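Local coordinates for uncharacterized protein (Legionella longbeachae NSW150, PDB 4JZA), which probably removes the 3-phosphate of phosphatidylinositol 3-phosphate as a phosphoinositide phosphatase, with a likely role in lipid metabolism during pathogen-host interaction, at residues A[489-494]-A[540-545]; A[502-507]-A[532-537]; A[560-565]-A[594-599]; A[566-571]-A[575-580]. All coordinates share one frame; numbering follows the deposited sequence.

Contact 1 (A[489-494]-A[540-545])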
loop_
_atom_site.group_PDB
_atom_site.type_symbol
_atom_site.label_atom_id
_atom_site.label_comp_id
_atom_site.label_asym_id
_atom_site.label_seq_id
_atom_site.Cartn_x
_atom_site.Cartn_y
_atom_site.Cartn_z
ATOM N N VAL A 489 -29.069 -13.720 22.712
ATOM C CA VAL A 489 -30.192 -14.556 22.430
ATOM C C VAL A 489 -29.728 -15.855 21.769
ATOM O O VAL A 489 -30.064 -16.930 22.248
ATOM C CB VAL A 489 -31.239 -13.791 21.608
ATOM C CG1 VAL A 489 -32.256 -14.763 20.997
ATOM C CG2 VAL A 489 -31.892 -12.746 22.506
ATOM N N THR A 490 -28.937 -15.757 20.709
ATOM C CA THR A 490 -28.444 -16.947 19.994
ATOM C C THR A 490 -27.607 -17.858 20.892
ATOM O O THR A 490 -27.690 -19.105 20.818
ATOM C CB THR A 490 -27.586 -16.582 18.777
ATOM O OG1 THR A 490 -28.252 -15.598 17.978
ATOM C CG2 THR A 490 -27.331 -17.780 17.914
ATOM N N ALA A 491 -26.812 -17.255 21.754
ATOM C CA ALA A 491 -25.894 -18.047 22.542
ATOM C C ALA A 491 -26.549 -18.676 23.756
ATOM O O ALA A 491 -26.110 -19.723 24.199
ATOM C CB ALA A 491 -24.681 -17.234 22.946
ATOM N N LYS A 492 -27.594 -18.066 24.295
ATOM C CA LYS A 492 -28.336 -18.719 25.388
ATOM C C LYS A 492 -28.927 -20.062 24.991
ATOM O O LYS A 492 -28.881 -21.018 25.778
ATOM C CB LYS A 492 -29.421 -17.824 25.949
ATOM C CG LYS A 492 -28.832 -16.740 26.829
ATOM C CD LYS A 492 -29.882 -15.952 27.607
ATOM C CE LYS A 492 -29.652 -14.456 27.483
ATOM N NZ LYS A 492 -29.789 -13.783 28.793
ATOM N N LYS A 493 -29.427 -20.154 23.760
ATOM C CA LYS A 493 -29.907 -21.412 23.236
ATOM C C LYS A 493 -28.951 -22.546 23.542
ATOM O O LYS A 493 -29.380 -23.663 23.698
ATOM C CB LYS A 493 -30.099 -21.333 21.734
ATOM C CG LYS A 493 -31.226 -20.424 21.229
ATOM C CD LYS A 493 -31.253 -20.490 19.684
ATOM C CE LYS A 493 -32.555 -20.047 19.014
ATOM N NZ LYS A 493 -32.603 -18.583 18.763
ATOM N N TYR A 494 -27.660 -22.247 23.673
ATOM C CA TYR A 494 -26.601 -23.276 23.850
ATOM C C TYR A 494 -26.221 -23.599 25.297
ATOM O O TYR A 494 -25.529 -24.596 25.557
ATOM C CB TYR A 494 -25.311 -22.843 23.093
ATOM C CG TYR A 494 -25.414 -22.873 21.560
ATOM C CD1 TYR A 494 -26.099 -21.872 20.859
ATOM C CD2 TYR A 494 -24.796 -23.888 20.826
ATOM C CE1 TYR A 494 -26.193 -21.897 19.478
ATOM C CE2 TYR A 494 -24.865 -23.935 19.450
ATOM C CZ TYR A 494 -25.566 -22.940 18.766
ATOM O OH TYR A 494 -25.649 -23.004 17.372
ATOM N N LEU A 540 -15.955 -19.556 20.649
ATOM C CA LEU A 540 -15.015 -20.631 20.800
ATOM C C LEU A 540 -15.528 -21.737 21.687
ATOM O O LEU A 540 -15.389 -22.883 21.309
ATOM C CB LEU A 540 -13.653 -20.157 21.288
ATOM C CG LEU A 540 -12.958 -19.358 20.195
ATOM C CD1 LEU A 540 -11.893 -18.517 20.852
ATOM C CD2 LEU A 540 -12.369 -20.251 19.112
ATOM N N THR A 541 -16.104 -21.446 22.847
ATOM C CA THR A 541 -16.488 -22.559 23.698
ATOM C C THR A 541 -17.686 -23.291 23.028
ATOM O O THR A 541 -17.742 -24.519 23.055
ATOM C CB THR A 541 -16.683 -22.206 25.206
ATOM O OG1 THR A 541 -18.026 -21.831 25.486
ATOM C CG2 THR A 541 -15.758 -21.116 25.655
ATOM N N ILE A 542 -18.573 -22.561 22.341
ATOM C CA ILE A 542 -19.626 -23.208 21.579
ATOM C C ILE A 542 -19.024 -24.072 20.486
ATOM O O ILE A 542 -19.619 -25.044 20.101
ATOM C CB ILE A 542 -20.609 -22.201 20.970
ATOM C CG1 ILE A 542 -21.535 -21.686 22.059
ATOM C CG2 ILE A 542 -21.475 -22.815 19.892
ATOM C CD1 ILE A 542 -22.381 -20.493 21.677
ATOM N N GLY A 543 -17.845 -23.748 19.977
ATOM C CA GLY A 543 -17.302 -24.482 18.811
ATOM C C GLY A 543 -17.620 -23.870 17.456
ATOM O O GLY A 543 -17.467 -24.506 16.428
ATOM N N GLY A 544 -18.041 -22.615 17.442
ATOM C CA GLY A 544 -18.313 -21.930 16.169
ATOM C C GLY A 544 -17.018 -21.437 15.511
ATOM O O GLY A 544 -15.891 -21.665 16.015
ATOM N N HIS A 545 -17.195 -20.768 14.378
ATOM C CA HIS A 545 -16.090 -20.243 13.599
ATOM C C HIS A 545 -15.758 -18.816 14.036
ATOM O O HIS A 545 -16.609 -17.927 13.987
ATOM C CB HIS A 545 -16.477 -20.241 12.130
ATOM C CG HIS A 545 -15.411 -19.712 11.222
ATOM N ND1 HIS A 545 -14.155 -20.234 11.141
ATOM C CD2 HIS A 545 -15.426 -18.702 10.348
ATOM C CE1 HIS A 545 -13.442 -19.570 10.249
ATOM N NE2 HIS A 545 -14.202 -18.652 9.734
#
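Ile542 lays its terminal methyl against a face of the Tyr494 ring: CD1 of Ile542 is 4.2 Å from the ring centroid of Tyr494, a CH-pi contact displaced toward the rim nearest CB. The other branch bears on the same face at the CD2/CE2 rim, with Ile542 CG2 3.6 Å from Tyr494 CE2. Chi1 of Ile542 (-76°) sets CG1 beside the backbone N and CG2 anti to it, and this beta-branching lets both arms bear on one face. The two side chains cross at about a right angle. CD1 of Ile542 also reaches Ala491 CB at 4.2 Å; the short alanine side chain suits a buried position already covered by Leu505 of helix 501-513. The carbonyl O of Thr490 lies in the ring plane at the tyrosine edge. Ile542 is the last residue of its helix, which ends in a Schellman motif: Gly543, with positive phi, is the C-prime residue, Gly543 N bonds Leu540 O, and Gly544 N bonds Ile539 O. The turn delivers the chain to strand 545-549, which lies between the parallel strands 365-374 and 412-416 of the large mixed sheet. Farther out, Leu501 and Leu411 pack on Tyr494.

Contact 2 (A[502-507]-A[532-537]); sequences QELLDQ and SSLEQL
Helices 501-513 and 524-542, successive in the chain, form an antiparallel helical hairpin in which Leu504 meets Leu534 and Leu537. The axes of the two short segments approach to 9.9 Å and cross at -154°. CD2 of Leu504 touches CD2 of Leu534 at 3.9 Å, and both methyls of Leu504 lie against Leu537: CD2 of Leu504 is 4.1 Å from CB of Leu537, and CD1 of Leu504 also rests 3.9 Å from the backbone O of Leu537. The side chains of Leu504 and Leu537 cross at about a right angle. With chi1 at -66°, CG of Leu504 stands anti to the carbonyl carbon, and the fork is turned toward Leu534 and Leu537. Branched, wholly apolar side chains suit this buried seam of the alpha/beta fold. One turn on, CD1 of Leu534 lies 4.2 Å from CB of Gln507, whose chain then bends at chi2, carrying its amide toward the partly exposed margin, where it meets Val579. On the outer surface of helix 501-513, NE2 of Gln502 donates to OD1 of Asp506 (3.1 Å), arriving from above the carboxylate plane. Away from this seam, the Glu535 carboxylate takes hydrogen bonds from Tyr508 at OE2 and from Gln415 and His466 at OE1.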
loop_
_atom_site.group_PDB
_atom_site.type_symbol
_atom_site.label_atom_id
_atom_site.label_comp_id
_atom_site.label_asym_id
_atom_site.label_seq_id
_atom_site.Cartn_x
_atom_site.Cartn_y
_atom_site.Cartn_z
ATOM N N GLN A 502 -22.123 -20.591 30.484
ATOM C CA GLN A 502 -23.054 -19.695 31.196
ATOM C C GLN A 502 -22.313 -18.545 31.857
ATOM O O GLN A 502 -22.722 -17.407 31.726
ATOM C CB GLN A 502 -23.936 -20.463 32.209
ATOM C CG GLN A 502 -25.036 -19.636 32.871
ATOM C CD GLN A 502 -26.036 -19.048 31.877
ATOM O OE1 GLN A 502 -26.518 -19.736 30.943
ATOM N NE2 GLN A 502 -26.354 -17.759 32.058
ATOM N N GLU A 503 -21.199 -18.849 32.517
ATOM C CA GLU A 503 -20.397 -17.821 33.181
ATOM C C GLU A 503 -19.861 -16.777 32.183
ATOM O O GLU A 503 -19.666 -15.626 32.567
ATOM C CB GLU A 503 -19.252 -18.416 34.027
ATOM C CG GLU A 503 -18.179 -19.246 33.308
ATOM C CD GLU A 503 -16.986 -19.572 34.217
ATOM O OE1 GLU A 503 -16.594 -18.710 35.039
ATOM O OE2 GLU A 503 -16.408 -20.683 34.096
ATOM N N LEU A 504 -19.630 -17.166 30.921
ATOM C CA LEU A 504 -19.247 -16.205 29.917
ATOM C C LEU A 504 -20.441 -15.357 29.533
ATOM O O LEU A 504 -20.310 -14.162 29.370
ATOM C CB LEU A 504 -18.648 -16.866 28.678
ATOM C CG LEU A 504 -17.308 -17.595 28.813
ATOM C CD1 LEU A 504 -17.082 -18.451 27.590
ATOM C CD2 LEU A 504 -16.172 -16.647 28.954
ATOM N N LEU A 505 -21.612 -15.943 29.381
ATOM C CA LEU A 505 -22.805 -15.107 29.072
ATOM C C LEU A 505 -23.137 -14.128 30.212
ATOM O O LEU A 505 -23.483 -12.992 29.954
ATOM C CB LEU A 505 -24.040 -15.945 28.691
ATOM C CG LEU A 505 -23.837 -16.972 27.577
ATOM C CD1 LEU A 505 -25.046 -17.869 27.392
ATOM C CD2 LEU A 505 -23.537 -16.253 26.284
ATOM N N ASP A 506 -22.974 -14.543 31.452
ATOM C CA ASP A 506 -23.253 -13.648 32.573
ATOM C C ASP A 506 -22.307 -12.452 32.508
ATOM O O ASP A 506 -22.725 -11.292 32.568
ATOM C CB ASP A 506 -23.092 -14.364 33.934
ATOM C CG ASP A 506 -24.141 -15.466 34.161
ATOM O OD1 ASP A 506 -25.270 -15.322 33.646
ATOM O OD2 ASP A 506 -23.822 -16.486 34.825
ATOM N N GLN A 507 -21.021 -12.755 32.383
ATOM C CA GLN A 507 -19.988 -11.742 32.252
ATOM C C GLN A 507 -20.233 -10.776 31.093
ATOM O O GLN A 507 -20.144 -9.576 31.265
ATOM C CB GLN A 507 -18.619 -12.413 32.107
ATOM C CG GLN A 507 -17.960 -12.659 33.427
ATOM C CD GLN A 507 -17.982 -11.383 34.287
ATOM O OE1 GLN A 507 -18.309 -11.437 35.463
ATOM N NE2 GLN A 507 -17.652 -10.230 33.696
ATOM N N SER A 532 -15.095 -7.571 23.191
ATOM C CA SER A 532 -14.665 -8.273 21.976
ATOM C C SER A 532 -14.111 -9.669 22.344
ATOM O O SER A 532 -14.406 -10.660 21.676
ATOM C CB SER A 532 -13.730 -7.399 21.083
ATOM O OG SER A 532 -12.420 -7.267 21.597
ATOM N N SER A 533 -13.400 -9.773 23.463
ATOM C CA SER A 533 -12.812 -11.054 23.870
ATOM C C SER A 533 -13.895 -12.028 24.262
ATOM O O SER A 533 -13.796 -13.209 23.937
ATOM C CB SER A 533 -11.802 -10.900 25.016
ATOM O OG SER A 533 -10.540 -10.422 24.578
ATOM N N LEU A 534 -14.933 -11.553 24.950
ATOM C CA LEU A 534 -16.001 -12.468 25.445
ATOM C C LEU A 534 -16.795 -13.050 24.266
ATOM O O LEU A 534 -16.966 -14.241 24.199
ATOM C CB LEU A 534 -16.914 -11.788 26.485
ATOM C CG LEU A 534 -16.215 -11.546 27.831
ATOM C CD1 LEU A 534 -17.035 -10.603 28.675
ATOM C CD2 LEU A 534 -15.925 -12.816 28.612
ATOM N N GLU A 535 -17.176 -12.213 23.303
ATOM C CA GLU A 535 -17.765 -12.676 22.076
ATOM C C GLU A 535 -16.947 -13.789 21.458
ATOM O O GLU A 535 -17.526 -14.774 21.006
ATOM C CB GLU A 535 -17.884 -11.555 21.075
ATOM C CG GLU A 535 -18.885 -10.511 21.498
ATOM C CD GLU A 535 -18.937 -9.288 20.578
ATOM O OE1 GLU A 535 -18.235 -9.209 19.516
ATOM O OE2 GLU A 535 -19.710 -8.379 20.949
ATOM N N GLN A 536 -15.620 -13.656 21.433
ATOM C CA GLN A 536 -14.788 -14.687 20.798
ATOM C C GLN A 536 -14.776 -15.901 21.661
ATOM O O GLN A 536 -14.745 -17.011 21.158
ATOM C CB GLN A 536 -13.343 -14.263 20.592
ATOM C CG GLN A 536 -13.159 -13.112 19.642
ATOM C CD GLN A 536 -13.208 -13.514 18.222
ATOM O OE1 GLN A 536 -13.246 -14.703 17.913
ATOM N NE2 GLN A 536 -13.213 -12.523 17.324
ATOM N N LEU A 537 -14.743 -15.703 22.964
ATOM C CA LEU A 537 -14.680 -16.839 23.875
ATOM C C LEU A 537 -16.006 -17.599 23.840
ATOM O O LEU A 537 -16.026 -18.823 23.885
ATOM C CB LEU A 537 -14.338 -16.387 25.280
ATOM C CG LEU A 537 -12.857 -15.996 25.483
ATOM C CD1 LEU A 537 -12.734 -15.342 26.843
ATOM C CD2 LEU A 537 -11.813 -17.120 25.357
#

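Contact 3 (A[560-565]-A[594-599]); sequences ELIHTD and SLVADL
With chi1 at -82°, Ile562 holds its CG2 methyl anti to the backbone N and presents it to Val596 and Leu599 of the facing helix. Val596 answers with CG1, likewise swung opposite its own N (chi1 176°), and the two methyls, Ile562 CG2 and Val596 CG1, meet at 4.1 Å. The same Ile562 CG2 touches CB of Leu599 at 4.0 Å, and the two side chains slide past each other in opposite directions. Farther along helix 556-574, Leu599 CD1 lies 3.6 Å from CB of Asp565 and beside the carbonyl O of Ile562. Apolar beta-branched and leucine side chains suit this wholly buried interface. Asp565 lends it a methylene alone; its carboxylate turns elsewhere, OD1 forming a salt bridge with Arg372, which would be expected to offset a buried negative charge. The segment axes come within 9.0 Å, crossing steeply at 137°. Ile630 of helix 628-637 packs on Val596. Helix 556-574 packs on the mixed sheet through strand 352-359, with helix 587-602 beside it, as helices cover a sheet in an alpha/beta fold, and it begins at the arginine of a CVSGKDR sequence that matches the CX5R signature of cysteine-based phosphatases, consistent with a phosphate-binding P-loop.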
loop_
_atom_site.group_PDB
_atom_site.type_symbol
_atom_site.label_atom_id
_atom_site.label_comp_id
_atom_site.label_asym_id
_atom_site.label_seq_id
_atom_site.Cartn_x
_atom_site.Cartn_y
_atom_site.Cartn_z
ATOM N N GLU A 560 -6.921 -7.351 20.177
ATOM C CA GLU A 560 -7.923 -8.303 20.618
ATOM C C GLU A 560 -7.314 -9.672 20.828
ATOM O O GLU A 560 -7.623 -10.357 21.788
ATOM C CB GLU A 560 -9.040 -8.420 19.589
ATOM C CG GLU A 560 -10.105 -9.441 19.960
ATOM C CD GLU A 560 -9.892 -10.804 19.327
ATOM O OE1 GLU A 560 -9.633 -10.870 18.118
ATOM O OE2 GLU A 560 -10.000 -11.819 20.033
ATOM N N LEU A 561 -6.447 -10.069 19.910
ATOM C CA LEU A 561 -5.799 -11.366 19.977
ATOM C C LEU A 561 -4.911 -11.510 21.192
ATOM O O LEU A 561 -4.878 -12.550 21.818
ATOM C CB LEU A 561 -4.988 -11.626 18.717
ATOM C CG LEU A 561 -5.807 -11.800 17.447
ATOM C CD1 LEU A 561 -4.891 -12.111 16.286
ATOM C CD2 LEU A 561 -6.838 -12.892 17.621
ATOM N N ILE A 562 -4.181 -10.457 21.513
ATOM C CA ILE A 562 -3.349 -10.447 22.699
ATOM C C ILE A 562 -4.265 -10.546 23.935
ATOM O O ILE A 562 -4.002 -11.350 24.870
ATOM C CB ILE A 562 -2.540 -9.137 22.723
ATOM C CG1 ILE A 562 -1.299 -9.261 21.827
ATOM C CG2 ILE A 562 -2.120 -8.752 24.117
ATOM C CD1 ILE A 562 -0.785 -7.921 21.397
ATOM N N HIS A 563 -5.338 -9.742 23.939
ATOM C CA HIS A 563 -6.201 -9.661 25.100
ATOM C C HIS A 563 -6.883 -11.000 25.304
ATOM O O HIS A 563 -6.888 -11.547 26.422
ATOM C CB HIS A 563 -7.210 -8.558 24.939
ATOM C CG HIS A 563 -7.934 -8.191 26.193
ATOM N ND1 HIS A 563 -9.180 -8.693 26.500
ATOM C CD2 HIS A 563 -7.642 -7.293 27.161
ATOM C CE1 HIS A 563 -9.600 -8.157 27.629
ATOM N NE2 HIS A 563 -8.679 -7.320 28.063
ATOM N N THR A 564 -7.406 -11.566 24.232
ATOM C CA THR A 564 -8.064 -12.841 24.345
ATOM C C THR A 564 -7.023 -13.900 24.687
ATOM O O THR A 564 -7.204 -14.669 25.619
ATOM C CB THR A 564 -8.865 -13.138 23.073
ATOM O OG1 THR A 564 -9.856 -12.119 22.888
ATOM C CG2 THR A 564 -9.555 -14.464 23.146
ATOM N N ASP A 565 -5.898 -13.942 24.012
ATOM C CA ASP A 565 -4.852 -14.862 24.494
ATOM C C ASP A 565 -4.629 -14.714 26.027
ATOM O O ASP A 565 -4.545 -15.692 26.757
ATOM C CB ASP A 565 -3.522 -14.661 23.751
ATOM C CG ASP A 565 -3.513 -15.279 22.344
ATOM O OD1 ASP A 565 -4.355 -16.194 22.090
ATOM O OD2 ASP A 565 -2.644 -14.867 21.498
ATOM N N SER A 594 -0.113 -8.382 33.912
ATOM C CA SER A 594 1.194 -8.966 33.655
ATOM C C SER A 594 1.219 -9.833 32.378
ATOM O O SER A 594 2.165 -9.765 31.578
ATOM C CB SER A 594 1.654 -9.791 34.849
ATOM O OG SER A 594 3.059 -9.969 34.776
ATOM N N LEU A 595 0.169 -10.633 32.209
ATOM C CA LEU A 595 0.017 -11.472 31.040
ATOM C C LEU A 595 -0.148 -10.631 29.800
ATOM O O LEU A 595 0.549 -10.881 28.823
ATOM C CB LEU A 595 -1.177 -12.417 31.168
ATOM C CG LEU A 595 -0.940 -13.534 32.189
ATOM C CD1 LEU A 595 -2.272 -14.088 32.688
ATOM C CD2 LEU A 595 -0.040 -14.623 31.619
ATOM N N VAL A 596 -1.029 -9.630 29.832
ATOM C CA VAL A 596 -1.170 -8.760 28.673
ATOM C C VAL A 596 0.137 -8.107 28.291
ATOM O O VAL A 596 0.542 -8.120 27.105
ATOM C CB VAL A 596 -2.162 -7.628 28.869
ATOM C CG1 VAL A 596 -2.146 -6.730 27.646
ATOM C CG2 VAL A 596 -3.552 -8.205 28.996
ATOM N N ALA A 597 0.781 -7.513 29.272
ATOM C CA ALA A 597 2.032 -6.822 29.031
ATOM C C ALA A 597 3.050 -7.814 28.460
ATOM O O ALA A 597 3.750 -7.513 27.496
ATOM C CB ALA A 597 2.546 -6.155 30.314
ATOM N N ASP A 598 3.104 -9.019 29.003
ATOM C CA ASP A 598 4.048 -10.037 28.478
ATOM C C ASP A 598 3.825 -10.361 27.022
ATOM O O ASP A 598 4.796 -10.504 26.258
ATOM C CB ASP A 598 3.943 -11.358 29.253
ATOM C CG ASP A 598 4.696 -11.324 30.553
ATOM O OD1 ASP A 598 5.479 -10.386 30.766
ATOM O OD2 ASP A 598 4.490 -12.248 31.364
ATOM N N LEU A 599 2.547 -10.520 26.663
ATOM C CA LEU A 599 2.191 -10.886 25.308
ATOM C C LEU A 599 2.507 -9.737 24.367
ATOM O O LEU A 599 3.147 -9.941 23.354
ATOM C CB LEU A 599 0.731 -11.310 25.217
ATOM C CG LEU A 599 0.419 -12.689 25.857
ATOM C CD1 LEU A 599 -1.046 -12.989 25.701
ATOM C CD2 LEU A 599 1.170 -13.847 25.251
#

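Contact 4 (A[566-571]-A[575-580]); sequences AMILYK and GTWPVF
Two aromatic rings organise this turn, Tyr570 receiving Pro578 on one face and Trp577 receiving Lys571 on one of its own. Pro578 CB stands 3.6 Å from the ring centroid of Tyr570, almost on the normal, in a CH-pi contact over the ring centre; the carbonyl O of Thr576 lies at the edge, in the ring plane. Over the indole, CD of Lys571 sits 3.5 Å from the centroid of the five-membered ring of Trp577, while the peptide between Met567 and Ile568 meets the indole edge in plane. Lys571 attains this place with CG anti to its backbone N (chi1 179°) and a bend at chi2 that lays its methylenes on the ring. A lysine suits a partly exposed face: its aliphatic part packs and its NZ extends beyond, at most weakly attracted to the ring. The fold element here is the C-terminal end of helix 556-574. Gly575 leaves the helix with positive phi, which favours glycine, and its N bonds Lys571 O at 2.9 Å. The chain then doubles back along the helix, and Thr576 OG1 bonds Trp577 O at 3.0 Å. Pro578, a compact, conformationally restricted ring, also puts CG 3.8 Å from CG of Met567, a selenomethionine whose CE approaches Pro578 O. Beyond, Leu504 and Leu537 pack on Trp577, and Tyr574 meets Tyr570 edge to face.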
loop_
_atom_site.group_PDB
_atom_site.type_symbol
_atom_site.label_atom_id
_atom_site.label_comp_id
_atom_site.label_asym_id
_atom_site.label_seq_id
_atom_site.Cartn_x
_atom_site.Cartn_y
_atom_site.Cartn_z
ATOM N N ALA A 566 -4.537 -13.493 26.515
ATOM C CA ALA A 566 -4.256 -13.294 27.918
ATOM C C ALA A 566 -5.357 -13.862 28.816
ATOM O O ALA A 566 -5.070 -14.338 29.904
ATOM C CB ALA A 566 -4.075 -11.818 28.214
HETATM N N MSE A 567 -6.617 -13.780 28.399
HETATM C CA MSE A 567 -7.714 -14.327 29.200
HETATM C C MSE A 567 -7.586 -15.838 29.261
HETATM O O MSE A 567 -7.757 -16.455 30.318
HETATM C CB MSE A 567 -9.045 -13.903 28.616
HETATM C CG MSE A 567 -9.260 -12.424 28.908
HETATM SE SE MSE A 567 -11.039 -11.874 28.279
HETATM C CE MSE A 567 -12.080 -12.852 29.640
ATOM N N ILE A 568 -7.275 -16.451 28.126
ATOM C CA ILE A 568 -7.076 -17.895 28.054
ATOM C C ILE A 568 -5.885 -18.281 28.953
ATOM O O ILE A 568 -5.997 -19.207 29.720
ATOM C CB ILE A 568 -6.924 -18.360 26.578
ATOM C CG1 ILE A 568 -8.258 -18.180 25.852
ATOM C CG2 ILE A 568 -6.477 -19.814 26.446
ATOM C CD1 ILE A 568 -8.112 -18.234 24.353
ATOM N N LEU A 569 -4.770 -17.561 28.898
ATOM C CA LEU A 569 -3.653 -17.886 29.770
ATOM C C LEU A 569 -3.983 -17.705 31.249
ATOM O O LEU A 569 -3.513 -18.472 32.101
ATOM C CB LEU A 569 -2.421 -17.050 29.425
ATOM C CG LEU A 569 -1.896 -17.402 28.037
ATOM C CD1 LEU A 569 -0.761 -16.484 27.668
ATOM C CD2 LEU A 569 -1.455 -18.863 27.930
ATOM N N TYR A 570 -4.777 -16.696 31.556
ATOM C CA TYR A 570 -5.207 -16.424 32.927
ATOM C C TYR A 570 -6.073 -17.603 33.464
ATOM O O TYR A 570 -5.790 -18.177 34.519
ATOM C CB TYR A 570 -5.965 -15.071 32.966
ATOM C CG TYR A 570 -6.355 -14.592 34.333
ATOM C CD1 TYR A 570 -7.435 -15.166 35.014
ATOM C CD2 TYR A 570 -5.646 -13.571 34.973
ATOM C CE1 TYR A 570 -7.771 -14.742 36.278
ATOM C CE2 TYR A 570 -5.989 -13.162 36.258
ATOM C CZ TYR A 570 -7.044 -13.756 36.897
ATOM O OH TYR A 570 -7.416 -13.351 38.140
ATOM N N LYS A 571 -7.107 -17.977 32.728
ATOM C CA LYS A 571 -7.934 -19.100 33.126
ATOM C C LYS A 571 -7.091 -20.348 33.356
ATOM O O LYS A 571 -7.313 -21.105 34.292
ATOM C CB LYS A 571 -8.965 -19.401 32.035
ATOM C CG LYS A 571 -9.882 -20.581 32.334
ATOM C CD LYS A 571 -11.311 -20.138 32.607
ATOM C CE LYS A 571 -12.053 -21.169 33.449
ATOM N NZ LYS A 571 -11.912 -22.490 32.797
ATOM N N GLY A 575 -7.441 -20.728 37.205
ATOM C CA GLY A 575 -8.646 -21.505 37.320
ATOM C C GLY A 575 -9.941 -20.772 37.021
ATOM O O GLY A 575 -10.990 -21.401 36.936
ATOM N N THR A 576 -9.920 -19.455 36.841
ATOM C CA THR A 576 -11.147 -18.800 36.387
ATOM C C THR A 576 -10.810 -17.648 35.417
ATOM O O THR A 576 -9.661 -17.208 35.345
ATOM C CB THR A 576 -12.018 -18.342 37.574
ATOM O OG1 THR A 576 -12.025 -16.933 37.649
ATOM C CG2 THR A 576 -11.491 -18.887 38.956
ATOM N N TRP A 577 -11.800 -17.212 34.634
ATOM C CA TRP A 577 -11.647 -16.081 33.729
ATOM C C TRP A 577 -11.343 -14.870 34.558
ATOM O O TRP A 577 -11.897 -14.763 35.617
ATOM C CB TRP A 577 -12.937 -15.811 32.955
ATOM C CG TRP A 577 -13.300 -16.939 32.033
ATOM C CD1 TRP A 577 -14.398 -17.725 32.099
ATOM C CD2 TRP A 577 -12.538 -17.411 30.911
ATOM N NE1 TRP A 577 -14.371 -18.663 31.091
ATOM C CE2 TRP A 577 -13.240 -18.479 30.348
ATOM C CE3 TRP A 577 -11.333 -17.024 30.335
ATOM C CZ2 TRP A 577 -12.788 -19.153 29.245
ATOM C CZ3 TRP A 577 -10.888 -17.688 29.234
ATOM C CH2 TRP A 577 -11.609 -18.749 28.695
ATOM N N PRO A 578 -10.474 -13.948 34.078
ATOM C CA PRO A 578 -10.371 -12.646 34.715
ATOM C C PRO A 578 -11.597 -11.850 34.315
ATOM O O PRO A 578 -12.262 -12.214 33.356
ATOM C CB PRO A 578 -9.121 -12.061 34.081
ATOM C CG PRO A 578 -9.123 -12.589 32.693
ATOM C CD PRO A 578 -9.702 -13.979 32.807
ATOM N N VAL A 579 -11.893 -10.763 35.017
ATOM C CA VAL A 579 -13.139 -10.019 34.758
ATOM C C VAL A 579 -12.923 -8.542 34.682
ATOM O O VAL A 579 -11.981 -8.003 35.265
ATOM C CB VAL A 579 -14.253 -10.313 35.814
ATOM C CG1 VAL A 579 -14.670 -11.798 35.749
ATOM C CG2 VAL A 579 -13.790 -9.928 37.227
ATOM N N PHE A 580 -13.787 -7.897 33.904
ATOM C CA PHE A 580 -13.711 -6.468 33.737
ATOM C C PHE A 580 -13.719 -5.674 35.039
ATOM O O PHE A 580 -12.945 -4.742 35.208
ATOM C CB PHE A 580 -14.872 -5.987 32.873
ATOM C CG PHE A 580 -14.857 -4.498 32.614
ATOM C CD1 PHE A 580 -13.677 -3.854 32.183
ATOM C CD2 PHE A 580 -16.009 -3.734 32.833
ATOM C CE1 PHE A 580 -13.668 -2.503 31.971
ATOM C CE2 PHE A 580 -16.007 -2.385 32.609
ATOM C CZ PHE A 580 -14.839 -1.764 32.177
#

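Contacts 1 and 2 share helix 524-542 and have centres 10 Å apart; Leu504 of helix 501-513 packs on Thr541 of contact 1. Contacts 3 and 4 share helix 556-574, also at 10 Å, and meet where Leu595 and Val596 cover Ala566. Contacts 2 and 4, 11 Å apart, are joined by Trp577, and contact 2 reaches contact 3, 16 Å away, through a probable hydrogen bond of 2.9 Å between Ser533 OG and His563 ND1. Contact 1 lies 23 Å from contact 3, centre to centre. Strand 545-549 and most of the CX5R sequence, probably the phosphate-binding site, run between helices 524-542 and 556-574, so each contact involves one of the two helices that flank it in the chain.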